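Local coordinates for Csc2 (Thermofilum pendens, PDB 4TXD), which probably binds CRISPR RNA as the Cas7-family subunit of a type I-D interference complex, and holds a zinc ion, at residues R207-E212 against A228-V233; H214-E219 against S223-A228; M77-L80 against G85-E88; Q95-V100 against D200-T205. One frame throughout, in Å; residues are numbered along the deposited sequence.

Interaction 1 (R207-E212 against A228-V233); sequences RRITPE and ALFSEV
Phe230 is the first residue of 228-233 to meet the other segment, and its ring reaches two side chains there. Its CZ lies 3.8 Å from Arg207 NH2, the guanidinium plane turned 71° from the plane of the ring. Arg207 gets that far because its chain is extended from CG to NE, with CG anti to the backbone N (chi1 -175°). Its positive end is then paired with Glu88 in a salt bridge, while the apolar ring stands across it, nearly at a right angle. Ile209 joins the group: its CD1 is 4.2 Å from Phe230 CE1 and also sits 3.8 Å above the guanidinium plane, near the rim. A branched aliphatic residue suits this place, since its two arms serve different partners. Further on, the chain enters strand 232-235, an outer strand of a small three-stranded antiparallel sheet, where Val233 is hydrogen-bonded through its backbone to Leu67. The loop that follows strand 197-204 runs beside this strand and is tied to it by a backbone bond between Thr210 and His234. Val233, compact and buried, turns CG1 to the second arm of Ile209, CG2, at 3.6 Å, and the same methyl lies 4.0 Å from Ile209 CB.

Interaction 2 (H214-E219 against S223-A228); sequences HNKVTE and SMTGQA
A small beta hairpin, made of strands 217-219 and 222-224, is held here by Val217 and Met224, its antiparallel hydrogen-bonded pair. Val217 N donates to Met224 O at 3.0 Å in the carbonyl plane, and Met224 N returns a bond of 2.9 Å to Val217 O. The second is the more bent at hydrogen, 144° against 163°. On the face shared by this pair the two side chains run side by side, and Val217 CG2 touches Met224 CE at 3.5 Å. The bend of Met224 at chi3 (51°) turns its terminal methyl back to the valine; a flexible thioether chain can fold over its neighbour in this way. The other face carries the non-hydrogen-bonded pair Thr218 and Ser223, where Thr218 CG2 meets Ser223 CB at 3.9 Å. Such small hydroxyl residues fit a ribbon that stands far out, its contact centre about 32 Å from the centre of the chain; it may correspond to the thumb-like hairpin of other Cas7 proteins. On the other side of the Val217-Met224 pair lie Lys216 and Thr225, beyond which the chains drift apart. Lys216 keeps its chain extended and leads its amino end away from the ribbon, while its inner methylenes lie alongside Thr225. Asn215 O is buried without a hydrogen-bonding partner and receives a CA-H...O contact from Thr225 CA at 3.5 Å. Asn215 ND2, in contrast, reaches the backbone oxygens of Leu229 and Glu232. Gly226 has a positive phi, where a side chain would strike the preceding carbonyl oxygen.

Interaction 3 (M77-L80 against G85-E88); sequences MTTL and GAME
Leu80 and Met87 exchange both of their backbone bonds, which fixes the antiparallel register of strands 77-80 and 85-88. The short axes come within 4.5 Å and their directions differ by 167°. Leu80 N donates to Met87 O at 2.8 Å, nearly straight at hydrogen (173°) although the donor is tilted 28° from the carbonyl plane; Met87 N answers to Leu80 O at 3.0 Å. One step along, Thr79 and Glu88 form the non-hydrogen-bonded pair. Beside it Glu88 CA comes to 3.2 Å from Thr78 O in a CA-H...O contact. The hairpin supplies the outer edge of the seven-stranded antiparallel sheet, consistent with an RRM-like core, strand 77-82 being the outermost. On one face Leu80 CB approaches Met87 CG at a loose 4.4 Å, and Leu80 goes on to Tyr296 and Ala299 of helix 295-301, a fitting place for a buried aliphatic residue. The opposite face carries Thr79, whose CG2 packs on Ala86 CB at 4.0 Å. Met77 folds at chi2 and chi3, which carries CE across Glu88, its chain running at about a right angle to the glutamate's, to touch Glu88 CG at 3.5 Å. The flexible thioether thus packs against the aliphatic part of a charged residue whose carboxylate goes on to Arg207. Gly85 starts the second strand with a positive phi, in a conformation that a side chain would jam.

Interaction 4 (Q95-V100 against D200-T205); sequences QKLMAV and DPAFAT
Leu97 projects from helix 94-115 onto strand 197-204 where a short loop interrupts it, joining a helix to the seven-stranded antiparallel sheet in what is probably the RRM-like core of this Cas7-family protein. Its CB points toward the strand but is too far off to touch it, about 5.1 Å from Asp200 O. CG stands anti to the carbonyl carbon of its own residue (chi1 -70°), which swings the branch point outward from the helix. Leu97 CG is still 4.7 Å from Ala202 CB. From there the two methyls divide. CD2 lies 4.5 Å from Ala202 CB and is the weaker neighbour. CD1, which continues the extended line of the chain (chi2 170°), does the real touching: it is 4.0 Å from Ala202 CB and fits against the backbone where the loop turns into the strand, 4.3 Å from Pro201 C and 3.9 Å from Ala202 N. Leucine suits the position because it is long enough to cross from the helix and forks at the tip, and alanine suits the facing one because its small side chain lets that tip approach the backbone. Ile92 and Phe199 also touch Leu97, making its surroundings largely apolar. The polar end of Asp200 is turned elsewhere, to a salt bridge with Arg244 and a hydrogen bond from Ala295 N, so the leucine meets its backbone. No hydrogen bond joins the two segments. Leu97 CD1 makes its closest approach to Asp200 O, at 3.2 Å, a methyl set tightly against a carbonyl oxygen.

Depth separates the four contacts. Interaction 4, about 9 Å from the centre of the chain, joins a helix to the sheet through one buried leucine. Interactions 2 and 3 are surface hairpins held by backbone bonds, but interaction 3 belongs to the main sheet while interaction 2 is a separate ribbon farther out. Interaction 1 lies between them, without backbone bonds across its segments: its Arg207 forms a salt bridge with Glu88 of interaction 3, its Phe230 packs on Met77 there, and its backbone oxygens receive Asn215 of interaction 2. Interactions 3 and 4 meet at neighbouring strands, where Thr78 CG2 packs 3.6 Å from Phe203 CE2.

Interaction 1 (R207-E212 against A228-V233)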
# COMPACT_ATOMS: atom_id res chain seq x y z
N ARG A 207 -23.71 -0.33 7.13
CA ARG A 207 -23.73 -1.74 7.49
C ARG A 207 -24.50 -2.51 6.43
O ARG A 207 -25.68 -2.81 6.62
CB ARG A 207 -24.36 -1.93 8.87
CG ARG A 207 -24.32 -3.35 9.41
CD ARG A 207 -24.96 -3.40 10.83
NE ARG A 207 -24.58 -4.60 11.60
CZ ARG A 207 -25.08 -5.81 11.39
NH1 ARG A 207 -25.97 -5.99 10.42
NH2 ARG A 207 -24.70 -6.84 12.13
N ARG A 208 -23.86 -2.80 5.30
CA ARG A 208 -24.57 -3.45 4.21
C ARG A 208 -23.97 -4.83 4.02
O ARG A 208 -23.08 -5.03 3.18
CB ARG A 208 -24.51 -2.60 2.93
CG ARG A 208 -25.41 -1.35 3.00
CD ARG A 208 -25.09 -0.34 1.91
NE ARG A 208 -25.24 -0.89 0.56
CZ ARG A 208 -24.98 -0.20 -0.56
NH1 ARG A 208 -24.59 1.07 -0.49
NH2 ARG A 208 -25.14 -0.78 -1.74
N ILE A 209 -24.42 -5.76 4.87
CA ILE A 209 -23.88 -7.12 4.86
C ILE A 209 -25.00 -8.14 4.83
O ILE A 209 -26.13 -7.89 5.25
CB ILE A 209 -22.96 -7.39 6.07
CG1 ILE A 209 -23.76 -7.42 7.38
CG2 ILE A 209 -21.81 -6.37 6.13
CD1 ILE A 209 -22.97 -8.00 8.58
N THR A 210 -24.68 -9.31 4.29
CA THR A 210 -25.65 -10.39 4.25
C THR A 210 -26.01 -10.82 5.68
O THR A 210 -25.12 -11.07 6.50
CB THR A 210 -25.13 -11.60 3.47
OG1 THR A 210 -24.83 -11.21 2.12
CG2 THR A 210 -26.20 -12.69 3.44
N PRO A 211 -27.31 -10.86 6.00
CA PRO A 211 -27.72 -11.40 7.30
C PRO A 211 -27.35 -12.88 7.38
O PRO A 211 -27.85 -13.66 6.57
CB PRO A 211 -29.24 -11.20 7.32
CG PRO A 211 -29.51 -10.18 6.27
CD PRO A 211 -28.46 -10.37 5.22
N GLU A 212 -26.48 -13.25 8.31
CA GLU A 212 -25.89 -14.58 8.33
C GLU A 212 -25.72 -15.11 9.74
O GLU A 212 -25.05 -14.49 10.56
CB GLU A 212 -24.52 -14.58 7.64
CG GLU A 212 -23.84 -15.93 7.68
CD GLU A 212 -24.79 -17.05 7.25
OE1 GLU A 212 -25.23 -17.83 8.11
OE2 GLU A 212 -25.09 -17.14 6.04
N ALA A 228 -23.89 -12.90 15.65
CA ALA A 228 -22.81 -11.98 16.00
C ALA A 228 -21.41 -12.54 15.71
O ALA A 228 -20.40 -11.91 16.03
CB ALA A 228 -22.92 -11.58 17.47
N LEU A 229 -21.34 -13.69 15.07
CA LEU A 229 -20.07 -14.23 14.66
C LEU A 229 -19.67 -13.69 13.28
O LEU A 229 -20.33 -13.95 12.32
CB LEU A 229 -20.07 -15.74 14.65
CG LEU A 229 -18.85 -16.43 14.10
CD1 LEU A 229 -17.61 -16.05 14.87
CD2 LEU A 229 -19.02 -17.93 14.01
N PHE A 230 -18.58 -12.95 13.25
CA PHE A 230 -18.19 -12.27 12.01
C PHE A 230 -16.89 -12.83 11.44
O PHE A 230 -16.13 -12.11 10.79
CB PHE A 230 -18.08 -10.75 12.25
CG PHE A 230 -19.38 -10.13 12.67
CD1 PHE A 230 -20.51 -10.21 11.86
CD2 PHE A 230 -19.49 -9.45 13.88
CE1 PHE A 230 -21.72 -9.64 12.24
CE2 PHE A 230 -20.70 -8.88 14.26
CZ PHE A 230 -21.81 -8.97 13.44
N SER A 231 -16.63 -14.11 11.69
CA SER A 231 -15.49 -14.78 11.08
C SER A 231 -15.53 -14.64 9.55
O SER A 231 -14.50 -14.55 8.88
CB SER A 231 -15.47 -16.25 11.48
OG SER A 231 -16.74 -16.83 11.20
N GLU A 232 -16.72 -14.59 9.00
CA GLU A 232 -16.93 -14.34 7.59
C GLU A 232 -18.06 -13.32 7.37
O GLU A 232 -19.06 -13.41 7.96
CB GLU A 232 -17.19 -15.62 6.81
CG GLU A 232 -17.48 -15.38 5.36
CD GLU A 232 -17.37 -16.61 4.48
OE1 GLU A 232 -16.62 -17.52 4.78
OE2 GLU A 232 -18.03 -16.64 3.46
N VAL A 233 -17.81 -12.36 6.51
CA VAL A 233 -18.74 -11.31 6.23
C VAL A 233 -18.88 -11.09 4.74
O VAL A 233 -17.93 -11.01 4.07
CB VAL A 233 -18.29 -9.99 6.87
CG1 VAL A 233 -19.24 -8.88 6.52
CG2 VAL A 233 -18.18 -10.12 8.36

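Interaction 2 (H214-E219 against S223-A228)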
# COMPACT_ATOMS: atom_id res chain seq x y z
N HIS A 214 -25.12 -18.61 10.34
CA HIS A 214 -24.47 -19.90 10.24
C HIS A 214 -22.97 -19.95 9.99
O HIS A 214 -22.49 -20.95 9.51
CB HIS A 214 -25.17 -20.75 9.20
CG HIS A 214 -26.62 -20.91 9.46
ND1 HIS A 214 -27.13 -21.07 10.73
CD2 HIS A 214 -27.68 -20.92 8.63
CE1 HIS A 214 -28.44 -21.18 10.66
NE2 HIS A 214 -28.79 -21.09 9.39
N ASN A 215 -22.24 -18.91 10.32
CA ASN A 215 -20.82 -19.04 10.42
C ASN A 215 -20.54 -19.98 11.59
O ASN A 215 -21.30 -20.05 12.51
CB ASN A 215 -20.16 -17.71 10.72
CG ASN A 215 -20.10 -16.80 9.52
OD1 ASN A 215 -20.06 -17.22 8.41
ND2 ASN A 215 -20.08 -15.54 9.79
N LYS A 216 -19.43 -20.66 11.55
CA LYS A 216 -19.03 -21.52 12.63
C LYS A 216 -17.52 -21.55 12.73
O LYS A 216 -16.87 -21.67 11.76
CB LYS A 216 -19.58 -22.91 12.41
CG LYS A 216 -19.40 -23.85 13.57
CD LYS A 216 -20.05 -25.19 13.31
CE LYS A 216 -19.80 -26.13 14.45
NZ LYS A 216 -20.22 -27.52 14.15
N VAL A 217 -17.00 -21.41 13.93
CA VAL A 217 -15.58 -21.61 14.18
C VAL A 217 -15.42 -22.55 15.37
O VAL A 217 -16.20 -22.52 16.32
CB VAL A 217 -14.81 -20.29 14.45
CG1 VAL A 217 -14.81 -19.37 13.22
CG2 VAL A 217 -15.38 -19.56 15.63
N THR A 218 -14.40 -23.38 15.29
CA THR A 218 -14.14 -24.35 16.35
C THR A 218 -12.66 -24.37 16.68
O THR A 218 -11.81 -24.05 15.84
CB THR A 218 -14.55 -25.77 15.94
OG1 THR A 218 -13.69 -26.21 14.89
CG2 THR A 218 -16.00 -25.83 15.49
N GLU A 219 -12.36 -24.74 17.92
CA GLU A 219 -10.99 -24.94 18.36
C GLU A 219 -11.03 -25.94 19.50
O GLU A 219 -11.62 -25.66 20.54
CB GLU A 219 -10.35 -23.63 18.81
CG GLU A 219 -8.92 -23.78 19.29
CD GLU A 219 -7.97 -24.11 18.16
OE1 GLU A 219 -7.89 -23.30 17.20
OE2 GLU A 219 -7.32 -25.17 18.22
N SER A 223 -16.77 -24.46 20.37
CA SER A 223 -17.36 -24.06 19.13
C SER A 223 -18.16 -22.76 19.30
O SER A 223 -18.61 -22.45 20.35
CB SER A 223 -18.24 -25.16 18.58
OG SER A 223 -19.33 -25.34 19.39
N MET A 224 -18.31 -22.04 18.21
CA MET A 224 -19.01 -20.81 18.22
C MET A 224 -19.75 -20.65 16.89
O MET A 224 -19.23 -20.85 15.86
CB MET A 224 -18.03 -19.67 18.48
CG MET A 224 -18.53 -18.29 18.20
SD MET A 224 -17.53 -16.94 18.84
CE MET A 224 -15.93 -17.34 18.28
N THR A 225 -21.00 -20.33 16.99
CA THR A 225 -21.95 -19.86 15.95
C THR A 225 -22.88 -18.52 16.31
O THR A 225 -22.80 -18.17 17.44
CB THR A 225 -22.88 -21.01 15.51
OG1 THR A 225 -23.77 -21.35 16.60
CG2 THR A 225 -22.10 -22.24 15.08
N GLY A 226 -23.77 -18.12 15.45
CA GLY A 226 -24.68 -17.09 15.78
C GLY A 226 -24.53 -15.89 14.88
O GLY A 226 -23.56 -15.72 14.22
N GLN A 227 -25.56 -15.11 14.88
CA GLN A 227 -25.61 -13.82 14.17
C GLN A 227 -24.38 -12.93 14.41
O GLN A 227 -23.90 -12.27 13.49
CB GLN A 227 -26.88 -13.06 14.57
CG GLN A 227 -27.02 -11.65 13.97
CD GLN A 227 -26.39 -10.55 14.83
OE1 GLN A 227 -26.49 -10.56 16.06
NE2 GLN A 227 -25.72 -9.58 14.17
N ALA A 228 -23.89 -12.90 15.65
CA ALA A 228 -22.81 -11.98 16.00
C ALA A 228 -21.41 -12.54 15.71
O ALA A 228 -20.40 -11.91 16.03
CB ALA A 228 -22.92 -11.58 17.47

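Interaction 3 (M77-L80 against G85-E88)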
# COMPACT_ATOMS: atom_id res chain seq x y z
N MET A 77 -15.56 -6.43 11.52
CA MET A 77 -16.62 -5.48 11.86
C MET A 77 -16.13 -4.61 13.00
O MET A 77 -15.45 -5.09 13.91
CB MET A 77 -17.92 -6.19 12.27
CG MET A 77 -18.54 -7.07 11.22
SD MET A 77 -19.22 -6.12 9.82
CE MET A 77 -20.75 -5.50 10.50
N THR A 78 -16.52 -3.35 12.97
CA THR A 78 -16.09 -2.42 14.00
C THR A 78 -17.15 -1.34 14.18
O THR A 78 -17.99 -1.13 13.31
CB THR A 78 -14.72 -1.78 13.65
OG1 THR A 78 -14.19 -1.13 14.80
CG2 THR A 78 -14.87 -0.76 12.49
N THR A 79 -17.11 -0.64 15.30
CA THR A 79 -18.15 0.34 15.61
C THR A 79 -17.78 1.77 15.23
O THR A 79 -16.73 2.27 15.61
CB THR A 79 -18.49 0.33 17.12
OG1 THR A 79 -18.95 -0.98 17.47
CG2 THR A 79 -19.56 1.38 17.46
N LEU A 80 -18.67 2.44 14.52
CA LEU A 80 -18.56 3.85 14.29
C LEU A 80 -19.50 4.57 15.24
O LEU A 80 -20.65 4.32 15.22
CB LEU A 80 -19.03 4.19 12.89
CG LEU A 80 -18.22 3.93 11.65
CD1 LEU A 80 -19.00 4.44 10.46
CD2 LEU A 80 -16.89 4.61 11.75
N GLY A 85 -25.87 8.12 16.81
CA GLY A 85 -25.76 6.89 17.58
C GLY A 85 -24.49 6.10 17.35
O GLY A 85 -23.39 6.65 17.41
N ALA A 86 -24.64 4.81 17.09
CA ALA A 86 -23.50 3.92 16.88
C ALA A 86 -23.89 2.79 15.96
O ALA A 86 -24.98 2.22 16.11
CB ALA A 86 -23.00 3.37 18.22
N MET A 87 -23.03 2.47 15.00
CA MET A 87 -23.30 1.35 14.08
C MET A 87 -22.05 0.50 13.83
O MET A 87 -20.95 1.04 13.62
CB MET A 87 -23.89 1.83 12.73
CG MET A 87 -23.06 2.82 11.92
SD MET A 87 -23.68 3.10 10.20
CE MET A 87 -25.23 3.97 10.49
N GLU A 88 -22.22 -0.79 13.84
CA GLU A 88 -21.14 -1.66 13.53
C GLU A 88 -21.09 -1.85 12.02
O GLU A 88 -22.07 -2.12 11.42
CB GLU A 88 -21.21 -2.90 14.38
CG GLU A 88 -21.38 -4.21 13.73
CD GLU A 88 -22.12 -5.21 14.64
OE1 GLU A 88 -23.17 -5.70 14.21
OE2 GLU A 88 -21.65 -5.45 15.76

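Interaction 4 (Q95-V100 against D200-T205)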
# COMPACT_ATOMS: atom_id res chain seq x y z
N GLN A 95 -3.47 -4.58 7.81
CA GLN A 95 -2.63 -5.61 7.21
C GLN A 95 -3.27 -6.24 5.96
O GLN A 95 -2.57 -6.79 5.11
CB GLN A 95 -2.26 -6.69 8.23
CG GLN A 95 -1.27 -6.20 9.29
CD GLN A 95 -0.01 -5.56 8.70
OE1 GLN A 95 0.75 -6.19 7.97
NE2 GLN A 95 0.21 -4.29 9.04
N LYS A 96 -4.59 -6.16 5.81
CA LYS A 96 -5.21 -6.57 4.55
C LYS A 96 -4.92 -5.55 3.44
O LYS A 96 -4.64 -5.92 2.31
CB LYS A 96 -6.73 -6.76 4.69
CG LYS A 96 -7.10 -7.78 5.74
CD LYS A 96 -8.59 -8.13 5.69
CE LYS A 96 -8.93 -9.12 6.80
NZ LYS A 96 -10.35 -9.52 6.76
N LEU A 97 -5.01 -4.26 3.78
CA LEU A 97 -4.69 -3.19 2.84
C LEU A 97 -3.23 -3.31 2.37
O LEU A 97 -2.93 -3.21 1.17
CB LEU A 97 -4.95 -1.82 3.46
CG LEU A 97 -6.43 -1.50 3.67
CD1 LEU A 97 -6.58 -0.25 4.50
CD2 LEU A 97 -7.15 -1.32 2.32
N MET A 98 -2.33 -3.54 3.32
CA MET A 98 -0.93 -3.80 2.99
C MET A 98 -0.78 -4.95 2.02
O MET A 98 -0.09 -4.82 1.00
CB MET A 98 -0.10 -4.13 4.25
CG MET A 98 0.19 -2.96 5.13
SD MET A 98 1.62 -2.04 4.56
CE MET A 98 2.94 -3.15 4.94
N ALA A 99 -1.38 -6.08 2.36
CA ALA A 99 -1.22 -7.29 1.57
C ALA A 99 -1.68 -7.06 0.14
O ALA A 99 -0.96 -7.40 -0.80
CB ALA A 99 -1.97 -8.44 2.20
N VAL A 100 -2.87 -6.47 -0.04
CA VAL A 100 -3.40 -6.38 -1.40
C VAL A 100 -2.66 -5.30 -2.19
O VAL A 100 -2.46 -5.44 -3.41
CB VAL A 100 -4.94 -6.09 -1.45
CG1 VAL A 100 -5.72 -7.23 -0.80
CG2 VAL A 100 -5.29 -4.73 -0.85
N ASP A 200 -4.30 3.32 7.74
CA ASP A 200 -5.42 3.23 8.69
C ASP A 200 -6.24 2.00 8.29
O ASP A 200 -6.10 1.50 7.18
CB ASP A 200 -6.33 4.46 8.62
CG ASP A 200 -5.74 5.69 9.25
OD1 ASP A 200 -4.55 5.69 9.63
OD2 ASP A 200 -6.49 6.70 9.33
N PRO A 201 -7.12 1.52 9.19
CA PRO A 201 -8.16 0.61 8.68
C PRO A 201 -9.03 1.37 7.68
O PRO A 201 -9.13 2.59 7.81
CB PRO A 201 -8.99 0.25 9.94
CG PRO A 201 -8.13 0.68 11.12
CD PRO A 201 -7.30 1.84 10.62
N ALA A 202 -9.65 0.68 6.72
CA ALA A 202 -10.63 1.32 5.86
C ALA A 202 -12.04 0.96 6.33
O ALA A 202 -12.40 -0.22 6.44
CB ALA A 202 -10.42 0.94 4.41
N PHE A 203 -12.83 1.97 6.63
CA PHE A 203 -14.14 1.81 7.23
C PHE A 203 -15.33 1.98 6.25
O PHE A 203 -15.40 2.94 5.56
CB PHE A 203 -14.33 2.82 8.34
CG PHE A 203 -13.34 2.74 9.45
CD1 PHE A 203 -12.15 3.40 9.38
CD2 PHE A 203 -13.61 2.03 10.57
CE1 PHE A 203 -11.24 3.34 10.39
CE2 PHE A 203 -12.72 1.96 11.59
CZ PHE A 203 -11.53 2.61 11.50
N ALA A 204 -16.25 1.04 6.23
CA ALA A 204 -17.49 1.21 5.49
C ALA A 204 -18.34 2.27 6.19
O ALA A 204 -18.24 2.45 7.41
CB ALA A 204 -18.26 -0.10 5.38
N THR A 205 -19.13 3.00 5.44
CA THR A 205 -19.99 4.01 6.03
C THR A 205 -21.40 3.50 6.30
O THR A 205 -22.19 4.15 6.92
CB THR A 205 -20.14 5.23 5.12
OG1 THR A 205 -20.63 4.82 3.87
CG2 THR A 205 -18.85 5.89 4.92